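Local coordinates for protein cytochrome P450 (Picrophilus torridus, PDB 2RFB) that binds heme and probably acts as a monooxygenase, inserting one atom of molecular oxygen into a substrate, at residues K178-Y181 against I182-L185; V145-L148 against L149-K153; K122-S125 against D126-G130. All blocks are in the same frame, centred on the assembly; numbering follows the deposited sequence.

How the contacts relate
Each of the three contacts joins successive turns of one helix, in helices 175-206, 136-153 and 118-129, and their side chains meet one another. Contact 1 alone of the three also touches the heme; it meets contact 2 through Ile182 and Phe152, and contact 3 through Met183 with Ile128 and Trp124. Contacts 2 and 3 join where Leu148 reaches Trp124. Contact 2 lies farthest out, about 25 Å from its centre to the centre of the chain, and mixes a buried apolar side with charged residues at the surface; contacts 1 and 3 are at about 14 and 15 Å. Sulfur and aliphatic packing mark contact 1, a guanidinium over aliphatic carbons contact 2, and aromatic rings contact 3.

Contact 1: K178-Y181 against I182-L185; sequences KIKY and IMLL. With HEM (protoporphyrin IX containing Fe), chain G.
Met183 lays its sulfur against two residues of the preceding turn, SD lying 3.9 Å from CD of Lys180 and 4.0 Å from CG2 of Ile179. The two neighbours approach differently. The lysine chain runs alongside the methionine in the same direction, offering its CD methylene, whereas the isoleucine crosses it at a slant and presents its gamma methyl branch. CG2 is available for this because it stands anti to the backbone N, while the longer CG1 arm leads off beside that N. A flexible thioether suits the place, since it can fit against both a branched residue and a long polar one. The lysine keeps its charge clear of the sulfur: its bent chain brings NZ to a salt bridge with Asp176.

On another side of the turn, Leu185 meets Tyr181. Its CD1 comes to the ring's edge, near the ring plane, 4.1 Å from CD2, and the two side chains cross. The ring can lie there because CG of Tyr181 is anti to the backbone N (chi1 -156°). Its buried hydroxyl is hydrogen-bonded to Ser62 and to the carbonyl of Phe58, which should limit turning of the phenol. Leu184 and Leu185 belong to the heme pocket, with CG of Leu184 and CD2 of Leu185 each 3.8 Å from the porphyrin methyl CMD; branched aliphatic residues suit this apolar rim of the macrocycle. The N-H groups of Ile182 to Leu185 bond to the carbonyls four residues earlier, Met183 N to Ile179 O being 2.7 Å long.

Helix 175-206 is thus enclosed on several sides: Ile182 and Leu185 pack on helices 159-164 and 101-111, Ile179 and Ile182 on helix 136-153, and Leu184 on the loop holding Ser46, Phe47 and Ile48.

Contact 2: V145-L148 against L149-K153; sequences VSRL and LEIFK
Arg147 lays its guanidinium across Glu150 and Ile151, three and four residues further along the same helix. From CB, which points away from the following turn, the chain bends at chi2 (-55°) and again at chi3 (-49°), bringing the flat head back towards those residues. NE is held outside the turn, in a salt bridge with Asp117. Beyond it, CZ lies 3.8 Å from CB of Glu150, and that carbon sits over one face of the guanidinium. NH1 reaches closer to the same CB, 3.4 Å away, while NH2 lies 3.7 Å from CG1 of Ile151. The arginine crosses both partners at about a right angle.

The carboxylate of Glu150 takes no direct part: OE1 is 5.9 Å from NH1 of Arg147, and the two charged planes are turned 68° apart. Leu148 and Phe152 form the buried side. The Leu148 carbonyl accepts Phe152 N at 2.9 Å, and ring atom CD1 of Phe152 stands 3.1 Å from that same Leu148 O. Apolar residues suit this side, where Leu148 and Phe152 pack on helix 175-206, and Phe152 also on helix 159-164.

Replacing Arg147 by an alanine would probably leave Asp117 without its salt-bridge mate and uncover the CB of Glu150 and the CG1 of Ile151.

Chemically, the arginine works here as a flat cover for aliphatic carbon while its NE makes a salt bridge with Asp117. Its attraction to Glu150 is likely to be no more than a diffuse electrostatic one, whereas a specific polar link, from NE to Asp117, runs to the residue just before helix 118-129.

Contact 3: K122-S125 against D126-G130; sequences KLWS and DYIIG
Trp124 carries Ile128 over one face of its indole: CG1 stands 3.7 Å above the plane, displaced toward the rim, and makes a CH-pi contact 4.0 Å from the centroid of the five-membered ring. That carbon is also 3.8 Å from NE1 of Trp124. The two side chains cross at a slant, and the CG1 methylene of Ile128 is the part that meets the ring. The second flat group, Tyr127, has CA of Trp124 at its edge, near the ring plane. Its CE1 lies 3.8 Å from CG of Leu123, and these two side chains run alongside each other in the same direction. The leucine can follow the ring because chi1 of -156° turns its CG away from the backbone N.

Ser125 O accepts two N-H groups. Ile129 N comes at 3.0 Å, nearly in line with the carbonyl, and Ile128 N at 3.1 Å from above the carbonyl plane, while the bond from Ile128 N to Trp124 O is weak. A small serine fits the close packing against Val104 and Asn190.

The additional i to i-3 bond from Ile128 N is consistent with a local tightening of the helix as it approaches Gly130, whose phi is positive (99°) and where a side chain would run into the carbonyl O of Ile129, so glycine suits the place. The i, i+3 and i, i+4 side-chain contacts are those of an alpha-helix, here packed on helices 101-111, 136-153 and 175-206 within the largely helical cytochrome P450 fold.

Contact 1: K178-Y181 against I182-L185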
ATOM      1  N   LYS A 178      11.655 -13.204  10.237  1.00 62.79           N
ATOM      2  CA  LYS A 178      12.148 -11.854  10.309  1.00 62.37           C
ATOM      3  C   LYS A 178      12.328 -11.276   8.897  1.00 62.67           C
ATOM      4  O   LYS A 178      11.928 -10.132   8.651  1.00 63.33           O
ATOM      5  CB  LYS A 178      13.440 -11.778  11.139  1.00 62.36           C
ATOM      6  CG  LYS A 178      13.291 -12.001  12.651  1.00 61.79           C
ATOM      7  CD  LYS A 178      14.640 -12.444  13.283  1.00 62.32           C
ATOM      8  CE  LYS A 178      14.467 -12.810  14.738  1.00 63.84           C
ATOM      9  NZ  LYS A 178      15.439 -13.853  15.236  1.00 65.06           N
ATOM     10  N   ILE A 179      12.918 -12.040   7.967  1.00 62.81           N
ATOM     11  CA  ILE A 179      13.123 -11.521   6.608  1.00 62.75           C
ATOM     12  C   ILE A 179      11.782 -11.257   5.940  1.00 63.33           C
ATOM     13  O   ILE A 179      11.549 -10.158   5.381  1.00 62.86           O
ATOM     14  CB  ILE A 179      13.904 -12.467   5.701  1.00 63.04           C
ATOM     15  CG1 ILE A 179      15.168 -13.016   6.390  1.00 63.97           C
ATOM     16  CG2 ILE A 179      14.198 -11.799   4.331  1.00 62.00           C
ATOM     17  CD1 ILE A 179      16.304 -12.053   6.553  1.00 64.57           C
ATOM     18  N   LYS A 180      10.889 -12.249   6.019  1.00 63.45           N
ATOM     19  CA  LYS A 180       9.610 -12.122   5.348  1.00 64.27           C
ATOM     20  C   LYS A 180       8.838 -10.925   5.910  1.00 64.47           C
ATOM     21  O   LYS A 180       8.166 -10.212   5.146  1.00 65.47           O
ATOM     22  CB  LYS A 180       8.775 -13.405   5.434  1.00 64.60           C
ATOM     23  CG  LYS A 180       9.373 -14.635   4.752  1.00 64.17           C
ATOM     24  CD  LYS A 180       9.755 -14.410   3.282  1.00 67.19           C
ATOM     25  CE  LYS A 180      10.331 -15.694   2.636  1.00 67.01           C
ATOM     26  NZ  LYS A 180       9.852 -16.945   3.335  1.00 68.43           N
ATOM     27  N   TYR A 181       8.975 -10.675   7.213  1.00 63.68           N
ATOM     28  CA  TYR A 181       8.295  -9.543   7.889  1.00 64.02           C
ATOM     29  C   TYR A 181       8.709  -8.237   7.237  1.00 63.91           C
ATOM     30  O   TYR A 181       7.873  -7.440   6.826  1.00 63.81           O
ATOM     31  CB  TYR A 181       8.653  -9.502   9.407  1.00 64.15           C
ATOM     32  CG  TYR A 181       7.647  -8.795  10.325  1.00 64.11           C
ATOM     33  CD1 TYR A 181       6.902  -9.519  11.280  1.00 63.98           C
ATOM     34  CD2 TYR A 181       7.471  -7.416  10.271  1.00 64.55           C
ATOM     35  CE1 TYR A 181       6.000  -8.875  12.126  1.00 63.62           C
ATOM     36  CE2 TYR A 181       6.559  -6.751  11.131  1.00 64.28           C
ATOM     37  CZ  TYR A 181       5.833  -7.485  12.040  1.00 64.45           C
ATOM     38  OH  TYR A 181       4.956  -6.831  12.872  1.00 64.19           O
ATOM     39  N   ILE A 182      10.020  -8.053   7.123  1.00 63.98           N
ATOM     40  CA  ILE A 182      10.614  -6.908   6.439  1.00 64.26           C
ATOM     41  C   ILE A 182      10.188  -6.883   4.983  1.00 64.60           C
ATOM     42  O   ILE A 182       9.744  -5.854   4.492  1.00 65.03           O
ATOM     43  CB  ILE A 182      12.128  -6.987   6.600  1.00 64.99           C
ATOM     44  CG1 ILE A 182      12.492  -6.595   8.033  1.00 65.12           C
ATOM     45  CG2 ILE A 182      12.901  -6.174   5.560  1.00 64.37           C
ATOM     46  CD1 ILE A 182      13.839  -7.108   8.406  1.00 68.26           C
ATOM     47  N   MET A 183      10.250  -8.023   4.308  1.00 64.77           N
ATOM     48  CA  MET A 183       9.754  -8.088   2.942  1.00 65.70           C
ATOM     49  C   MET A 183       8.312  -7.622   2.797  1.00 65.80           C
ATOM     50  O   MET A 183       7.981  -6.923   1.851  1.00 65.83           O
ATOM     51  CB  MET A 183       9.928  -9.479   2.368  1.00 64.50           C
ATOM     52  CG  MET A 183      11.321  -9.748   1.952  1.00 63.61           C
ATOM     53  SD  MET A 183      11.481 -11.439   1.396  1.00 69.00           S
ATOM     54  CE  MET A 183      10.595 -11.378  -0.155  1.00 67.17           C
ATOM     55  N   LEU A 184       7.450  -7.992   3.737  1.00 66.99           N
ATOM     56  CA  LEU A 184       6.049  -7.582   3.669  1.00 67.17           C
ATOM     57  C   LEU A 184       5.931  -6.110   3.856  1.00 67.81           C
ATOM     58  O   LEU A 184       5.152  -5.489   3.172  1.00 69.99           O
ATOM     59  CB  LEU A 184       5.189  -8.300   4.703  1.00 67.32           C
ATOM     60  CG  LEU A 184       3.742  -7.860   4.912  1.00 67.07           C
ATOM     61  CD1 LEU A 184       2.968  -7.962   3.609  1.00 66.11           C
ATOM     62  CD2 LEU A 184       3.084  -8.737   6.012  1.00 67.07           C
ATOM     63  N   LEU A 185       6.694  -5.515   4.754  1.00 68.23           N
ATOM     64  CA  LEU A 185       6.699  -4.041   4.845  1.00 68.64           C
ATOM     65  C   LEU A 185       7.157  -3.307   3.582  1.00 68.43           C
ATOM     66  O   LEU A 185       6.656  -2.203   3.258  1.00 69.72           O
ATOM     67  CB  LEU A 185       7.561  -3.572   6.016  1.00 69.12           C
ATOM     68  CG  LEU A 185       7.099  -4.169   7.348  1.00 67.57           C
ATOM     69  CD1 LEU A 185       8.071  -3.791   8.479  1.00 66.78           C
ATOM     70  CD2 LEU A 185       5.701  -3.701   7.612  1.00 63.01           C
TER
HETATM   71  CHA HEM G 410      -2.394  -4.216   4.357  1.00 67.06           C
HETATM   72  CHB HEM G 410      -3.756  -0.979   0.899  1.00 69.42           C
HETATM   73  CHC HEM G 410       0.397   1.527   1.905  1.00 68.33           C
HETATM   74  CHD HEM G 410       2.092  -2.021   4.797  1.00 66.96           C
HETATM   75  C1A HEM G 410      -3.120  -3.528   3.370  1.00 67.66           C
HETATM   76  C2A HEM G 410      -4.441  -3.881   2.903  1.00 69.28           C
HETATM   77  C3A HEM G 410      -4.789  -2.962   1.945  1.00 68.04           C
HETATM   78  C4A HEM G 410      -3.713  -2.045   1.843  1.00 66.90           C
HETATM   79  CMA HEM G 410      -6.102  -2.781   1.027  1.00 60.80           C
HETATM   80  CAA HEM G 410      -5.274  -5.100   3.432  1.00 66.63           C
HETATM   81  CBA HEM G 410      -5.019  -6.392   2.614  1.00 65.95           C
HETATM   82  CGA HEM G 410      -5.984  -7.396   3.182  1.00 68.71           C
HETATM   83  O1A HEM G 410      -6.942  -7.018   3.952  1.00 68.48           O
HETATM   84  O2A HEM G 410      -5.797  -8.585   2.857  1.00 68.71           O
HETATM   85  C1B HEM G 410      -2.753   0.011   0.887  1.00 69.69           C
HETATM   86  C2B HEM G 410      -2.785   1.279   0.199  1.00 70.27           C
HETATM   87  C3B HEM G 410      -1.601   1.892   0.528  1.00 71.29           C
HETATM   88  C4B HEM G 410      -0.858   1.055   1.392  1.00 69.01           C
HETATM   89  CMB HEM G 410      -4.014   1.723  -0.713  1.00 66.08           C
HETATM   90  CAB HEM G 410      -0.827   3.262   0.195  1.00 71.76           C
HETATM   91  CBB HEM G 410      -1.467   4.445  -0.279  1.00 75.81           C
HETATM   92  C1C HEM G 410       1.270   0.895   2.859  1.00 68.52           C
HETATM   93  C2C HEM G 410       2.543   1.296   3.500  1.00 69.16           C
HETATM   94  C3C HEM G 410       2.955   0.260   4.273  1.00 67.58           C
HETATM   95  C4C HEM G 410       2.027  -0.791   4.136  1.00 64.98           C
HETATM   96  CMC HEM G 410       3.405   2.637   3.407  1.00 64.27           C
HETATM   97  CAC HEM G 410       4.230   0.197   5.205  1.00 68.13           C
HETATM   98  CBC HEM G 410       5.136  -0.794   5.118  1.00 71.68           C
HETATM   99  C1D HEM G 410       1.004  -2.943   4.943  1.00 65.90           C
HETATM  100  C2D HEM G 410       1.022  -4.152   5.734  1.00 66.09           C
HETATM  101  C3D HEM G 410      -0.365  -4.793   5.540  1.00 67.48           C
HETATM  102  C4D HEM G 410      -1.072  -3.910   4.703  1.00 68.18           C
HETATM  103  CMD HEM G 410       2.193  -4.755   6.574  1.00 64.98           C
HETATM  104  CAD HEM G 410      -1.012  -6.106   6.096  1.00 66.98           C
HETATM  105  CBD HEM G 410      -1.573  -5.790   7.500  1.00 65.85           C
HETATM  106  CGD HEM G 410      -2.191  -7.012   8.100  1.00 66.13           C
HETATM  107  O1D HEM G 410      -2.438  -7.995   7.330  1.00 69.00           O
HETATM  108  O2D HEM G 410      -2.433  -7.018   9.344  1.00 64.53           O
HETATM  109  NA  HEM G 410      -2.697  -2.371   2.707  1.00 66.60           N
HETATM  110  NB  HEM G 410      -1.548  -0.088   1.646  1.00 68.85           N
HETATM  111  NC  HEM G 410       1.010  -0.399   3.311  1.00 68.05           N
HETATM  112  ND  HEM G 410      -0.269  -2.830   4.334  1.00 67.06           N
HETATM  113 FE   HEM G 410      -0.911  -1.349   3.201  1.00 66.12          FE

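Contact 2: V145-L148 against L149-K153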
ATOM      1  N   VAL A 145      20.574 -10.303   1.561  1.00 61.93           N
ATOM      2  CA  VAL A 145      20.209 -11.180   2.662  1.00 60.48           C
ATOM      3  C   VAL A 145      21.429 -11.361   3.533  1.00 60.47           C
ATOM      4  O   VAL A 145      21.375 -11.321   4.749  1.00 60.83           O
ATOM      5  CB  VAL A 145      19.663 -12.535   2.112  1.00 60.29           C
ATOM      6  CG1 VAL A 145      19.753 -13.658   3.103  1.00 58.34           C
ATOM      7  CG2 VAL A 145      18.246 -12.359   1.665  1.00 58.55           C
ATOM      8  N   SER A 146      22.555 -11.549   2.898  1.00 60.39           N
ATOM      9  CA  SER A 146      23.795 -11.524   3.628  1.00 59.66           C
ATOM     10  C   SER A 146      23.934 -10.248   4.505  1.00 59.49           C
ATOM     11  O   SER A 146      24.111 -10.360   5.709  1.00 59.60           O
ATOM     12  CB  SER A 146      24.948 -11.698   2.680  1.00 58.24           C
ATOM     13  OG  SER A 146      26.125 -11.790   3.444  1.00 60.48           O
ATOM     14  N   ARG A 147      23.823  -9.050   3.934  1.00 59.64           N
ATOM     15  CA  ARG A 147      23.890  -7.822   4.746  1.00 59.96           C
ATOM     16  C   ARG A 147      22.822  -7.804   5.834  1.00 59.69           C
ATOM     17  O   ARG A 147      23.093  -7.415   6.964  1.00 59.40           O
ATOM     18  CB  ARG A 147      23.769  -6.543   3.904  1.00 59.91           C
ATOM     19  CG  ARG A 147      25.059  -6.021   3.297  1.00 62.19           C
ATOM     20  CD  ARG A 147      26.198  -5.761   4.319  1.00 66.35           C
ATOM     21  NE  ARG A 147      25.755  -4.967   5.472  1.00 68.92           N
ATOM     22  CZ  ARG A 147      26.360  -4.945   6.663  1.00 71.44           C
ATOM     23  NH1 ARG A 147      27.470  -5.672   6.890  1.00 72.05           N
ATOM     24  NH2 ARG A 147      25.858  -4.184   7.634  1.00 70.89           N
ATOM     25  N   LEU A 148      21.622  -8.242   5.493  1.00 59.65           N
ATOM     26  CA  LEU A 148      20.523  -8.279   6.454  1.00 60.56           C
ATOM     27  C   LEU A 148      20.886  -8.992   7.749  1.00 61.11           C
ATOM     28  O   LEU A 148      20.532  -8.535   8.839  1.00 61.64           O
ATOM     29  CB  LEU A 148      19.270  -8.917   5.845  1.00 60.09           C
ATOM     30  CG  LEU A 148      18.418  -7.984   4.979  1.00 61.85           C
ATOM     31  CD1 LEU A 148      17.189  -8.712   4.461  1.00 61.51           C
ATOM     32  CD2 LEU A 148      17.988  -6.688   5.732  1.00 63.11           C
ATOM     33  N   LEU A 149      21.587 -10.110   7.616  1.00 61.30           N
ATOM     34  CA  LEU A 149      21.950 -10.912   8.749  1.00 62.18           C
ATOM     35  C   LEU A 149      22.965 -10.187   9.621  1.00 62.85           C
ATOM     36  O   LEU A 149      22.921 -10.281  10.838  1.00 62.86           O
ATOM     37  CB  LEU A 149      22.478 -12.275   8.285  1.00 61.99           C
ATOM     38  CG  LEU A 149      21.445 -13.205   7.607  1.00 62.21           C
ATOM     39  CD1 LEU A 149      22.083 -14.530   7.218  1.00 61.26           C
ATOM     40  CD2 LEU A 149      20.199 -13.460   8.461  1.00 58.69           C
ATOM     41  N   GLU A 150      23.874  -9.452   8.996  1.00 64.11           N
ATOM     42  CA  GLU A 150      24.803  -8.613   9.744  1.00 65.25           C
ATOM     43  C   GLU A 150      24.050  -7.513  10.510  1.00 65.82           C
ATOM     44  O   GLU A 150      24.330  -7.262  11.662  1.00 66.05           O
ATOM     45  CB  GLU A 150      25.886  -8.046   8.816  1.00 65.25           C
ATOM     46  CG  GLU A 150      27.308  -8.719   8.879  1.00 66.27           C
ATOM     47  CD  GLU A 150      27.354 -10.153   9.470  1.00 68.16           C
ATOM     48  OE1 GLU A 150      26.548 -11.033   9.061  1.00 66.66           O
ATOM     49  OE2 GLU A 150      28.244 -10.409  10.332  1.00 68.49           O
ATOM     50  N   ILE A 151      23.056  -6.903   9.888  1.00 66.94           N
ATOM     51  CA  ILE A 151      22.351  -5.810  10.520  1.00 68.21           C
ATOM     52  C   ILE A 151      21.574  -6.301  11.725  1.00 69.87           C
ATOM     53  O   ILE A 151      21.677  -5.723  12.814  1.00 70.40           O
ATOM     54  CB  ILE A 151      21.412  -5.135   9.549  1.00 68.01           C
ATOM     55  CG1 ILE A 151      22.232  -4.503   8.424  1.00 66.93           C
ATOM     56  CG2 ILE A 151      20.575  -4.102  10.280  1.00 66.86           C
ATOM     57  CD1 ILE A 151      21.502  -4.452   7.111  1.00 67.44           C
ATOM     58  N   PHE A 152      20.835  -7.390  11.539  1.00 71.41           N
ATOM     59  CA  PHE A 152      20.112  -8.018  12.637  1.00 73.07           C
ATOM     60  C   PHE A 152      20.945  -8.201  13.903  1.00 74.52           C
ATOM     61  O   PHE A 152      20.399  -8.237  15.009  1.00 74.55           O
ATOM     62  CB  PHE A 152      19.504  -9.349  12.205  1.00 72.70           C
ATOM     63  CG  PHE A 152      18.137  -9.216  11.616  1.00 72.92           C
ATOM     64  CD1 PHE A 152      17.910  -9.494  10.280  1.00 72.78           C
ATOM     65  CD2 PHE A 152      17.073  -8.784  12.393  1.00 73.75           C
ATOM     66  CE1 PHE A 152      16.662  -9.352   9.748  1.00 72.48           C
ATOM     67  CE2 PHE A 152      15.814  -8.638  11.852  1.00 73.63           C
ATOM     68  CZ  PHE A 152      15.612  -8.919  10.535  1.00 72.89           C
ATOM     69  N   LYS A 153      22.263  -8.307  13.756  1.00 76.43           N
ATOM     70  CA  LYS A 153      23.100  -8.576  14.921  1.00 78.36           C
ATOM     71  C   LYS A 153      23.813  -7.359  15.488  1.00 79.05           C
ATOM     72  O   LYS A 153      24.232  -7.374  16.629  1.00 79.17           O
ATOM     73  CB  LYS A 153      24.011  -9.789  14.697  1.00 78.24           C
ATOM     74  CG  LYS A 153      23.292 -11.118  15.053  1.00 79.08           C
ATOM     75  CD  LYS A 153      24.271 -12.294  15.252  1.00 80.05           C
ATOM     76  CE  LYS A 153      23.735 -13.362  16.231  1.00 82.31           C
ATOM     77  NZ  LYS A 153      22.424 -13.942  15.803  1.00 83.39           N
TER

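Contact 3: K122-S125 against D126-G130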
ATOM      1  N   LYS A 122      18.214  -0.507  -2.252  1.00 69.45           N
ATOM      2  CA  LYS A 122      17.323   0.018  -3.277  1.00 70.74           C
ATOM      3  C   LYS A 122      17.247  -0.921  -4.497  1.00 70.28           C
ATOM      4  O   LYS A 122      16.170  -1.122  -5.064  1.00 71.46           O
ATOM      5  CB  LYS A 122      17.760   1.427  -3.697  1.00 71.39           C
ATOM      6  CG  LYS A 122      17.565   2.541  -2.644  1.00 74.03           C
ATOM      7  CD  LYS A 122      18.621   3.637  -2.950  1.00 79.06           C
ATOM      8  CE  LYS A 122      18.307   5.052  -2.401  1.00 80.37           C
ATOM      9  NZ  LYS A 122      19.181   6.116  -3.102  1.00 78.76           N
ATOM     10  N   LEU A 123      18.365  -1.517  -4.887  1.00 69.51           N
ATOM     11  CA  LEU A 123      18.353  -2.501  -5.972  1.00 69.17           C
ATOM     12  C   LEU A 123      17.507  -3.720  -5.561  1.00 69.18           C
ATOM     13  O   LEU A 123      16.576  -4.114  -6.260  1.00 69.94           O
ATOM     14  CB  LEU A 123      19.779  -2.896  -6.347  1.00 68.94           C
ATOM     15  CG  LEU A 123      20.069  -3.442  -7.748  1.00 69.76           C
ATOM     16  CD1 LEU A 123      19.842  -2.407  -8.844  1.00 68.00           C
ATOM     17  CD2 LEU A 123      21.516  -3.942  -7.806  1.00 69.29           C
ATOM     18  N   TRP A 124      17.781  -4.273  -4.392  1.00 68.61           N
ATOM     19  CA  TRP A 124      17.010  -5.381  -3.885  1.00 68.10           C
ATOM     20  C   TRP A 124      15.547  -5.019  -3.793  1.00 68.73           C
ATOM     21  O   TRP A 124      14.679  -5.741  -4.292  1.00 69.21           O
ATOM     22  CB  TRP A 124      17.544  -5.776  -2.517  1.00 67.06           C
ATOM     23  CG  TRP A 124      16.917  -6.968  -1.906  1.00 65.40           C
ATOM     24  CD1 TRP A 124      17.026  -8.261  -2.317  1.00 65.10           C
ATOM     25  CD2 TRP A 124      16.102  -6.989  -0.732  1.00 65.21           C
ATOM     26  NE1 TRP A 124      16.331  -9.092  -1.472  1.00 62.74           N
ATOM     27  CE2 TRP A 124      15.767  -8.337  -0.482  1.00 63.91           C
ATOM     28  CE3 TRP A 124      15.647  -6.001   0.145  1.00 61.56           C
ATOM     29  CZ2 TRP A 124      14.989  -8.720   0.595  1.00 65.33           C
ATOM     30  CZ3 TRP A 124      14.900  -6.379   1.203  1.00 64.38           C
ATOM     31  CH2 TRP A 124      14.558  -7.733   1.427  1.00 65.08           C
ATOM     32  N   SER A 125      15.246  -3.902  -3.155  1.00 69.53           N
ATOM     33  CA  SER A 125      13.855  -3.422  -3.125  1.00 70.12           C
ATOM     34  C   SER A 125      13.160  -3.393  -4.539  1.00 69.96           C
ATOM     35  O   SER A 125      12.062  -3.908  -4.707  1.00 68.94           O
ATOM     36  CB  SER A 125      13.785  -2.070  -2.426  1.00 69.70           C
ATOM     37  OG  SER A 125      12.534  -1.440  -2.703  1.00 74.05           O
ATOM     38  N   ASP A 126      13.818  -2.843  -5.549  1.00 70.69           N
ATOM     39  CA  ASP A 126      13.275  -2.895  -6.916  1.00 72.29           C
ATOM     40  C   ASP A 126      12.977  -4.306  -7.440  1.00 72.45           C
ATOM     41  O   ASP A 126      11.889  -4.560  -7.983  1.00 73.76           O
ATOM     42  CB  ASP A 126      14.226  -2.218  -7.895  1.00 72.96           C
ATOM     43  CG  ASP A 126      13.827  -0.805  -8.223  1.00 75.80           C
ATOM     44  OD1 ASP A 126      12.737  -0.332  -7.765  1.00 76.69           O
ATOM     45  OD2 ASP A 126      14.637  -0.160  -8.951  1.00 80.85           O
ATOM     46  N   TYR A 127      13.919  -5.223  -7.295  1.00 71.15           N
ATOM     47  CA  TYR A 127      13.647  -6.605  -7.657  1.00 71.14           C
ATOM     48  C   TYR A 127      12.443  -7.211  -6.952  1.00 72.41           C
ATOM     49  O   TYR A 127      11.716  -8.024  -7.534  1.00 73.55           O
ATOM     50  CB  TYR A 127      14.856  -7.477  -7.350  1.00 69.55           C
ATOM     51  CG  TYR A 127      15.991  -7.346  -8.341  1.00 67.67           C
ATOM     52  CD1 TYR A 127      17.126  -6.616  -8.029  1.00 64.63           C
ATOM     53  CD2 TYR A 127      15.921  -7.949  -9.585  1.00 67.28           C
ATOM     54  CE1 TYR A 127      18.178  -6.516  -8.902  1.00 65.66           C
ATOM     55  CE2 TYR A 127      16.983  -7.849 -10.491  1.00 68.04           C
ATOM     56  CZ  TYR A 127      18.096  -7.122 -10.137  1.00 67.21           C
ATOM     57  OH  TYR A 127      19.121  -7.000 -11.018  1.00 66.90           O
ATOM     58  N   ILE A 128      12.246  -6.838  -5.700  1.00 73.10           N
ATOM     59  CA  ILE A 128      11.431  -7.634  -4.783  1.00 74.60           C
ATOM     60  C   ILE A 128       9.986  -7.159  -4.857  1.00 75.82           C
ATOM     61  O   ILE A 128       9.061  -7.959  -4.785  1.00 76.37           O
ATOM     62  CB  ILE A 128      12.103  -7.625  -3.330  1.00 74.93           C
ATOM     63  CG1 ILE A 128      12.934  -8.895  -3.079  1.00 75.20           C
ATOM     64  CG2 ILE A 128      11.167  -7.271  -2.174  1.00 74.36           C
ATOM     65  CD1 ILE A 128      12.139 -10.212  -3.075  1.00 78.01           C
ATOM     66  N   ILE A 129       9.797  -5.845  -5.020  1.00 76.73           N
ATOM     67  CA  ILE A 129       8.490  -5.281  -5.251  1.00 76.75           C
ATOM     68  C   ILE A 129       8.086  -5.558  -6.697  1.00 79.15           C
ATOM     69  O   ILE A 129       6.933  -5.365  -7.075  1.00 78.83           O
ATOM     70  CB  ILE A 129       8.437  -3.764  -4.957  1.00 76.16           C
ATOM     71  CG1 ILE A 129       9.081  -2.929  -6.074  1.00 77.12           C
ATOM     72  CG2 ILE A 129       9.053  -3.442  -3.641  1.00 75.48           C
ATOM     73  CD1 ILE A 129       9.083  -1.414  -5.824  1.00 75.44           C
ATOM     74  N   GLY A 130       9.048  -5.988  -7.514  1.00 81.38           N
ATOM     75  CA  GLY A 130       8.777  -6.296  -8.919  1.00 84.40           C
ATOM     76  C   GLY A 130       9.113  -5.244  -9.973  1.00 86.56           C
ATOM     77  O   GLY A 130       8.970  -5.521 -11.161  1.00 87.52           O
TER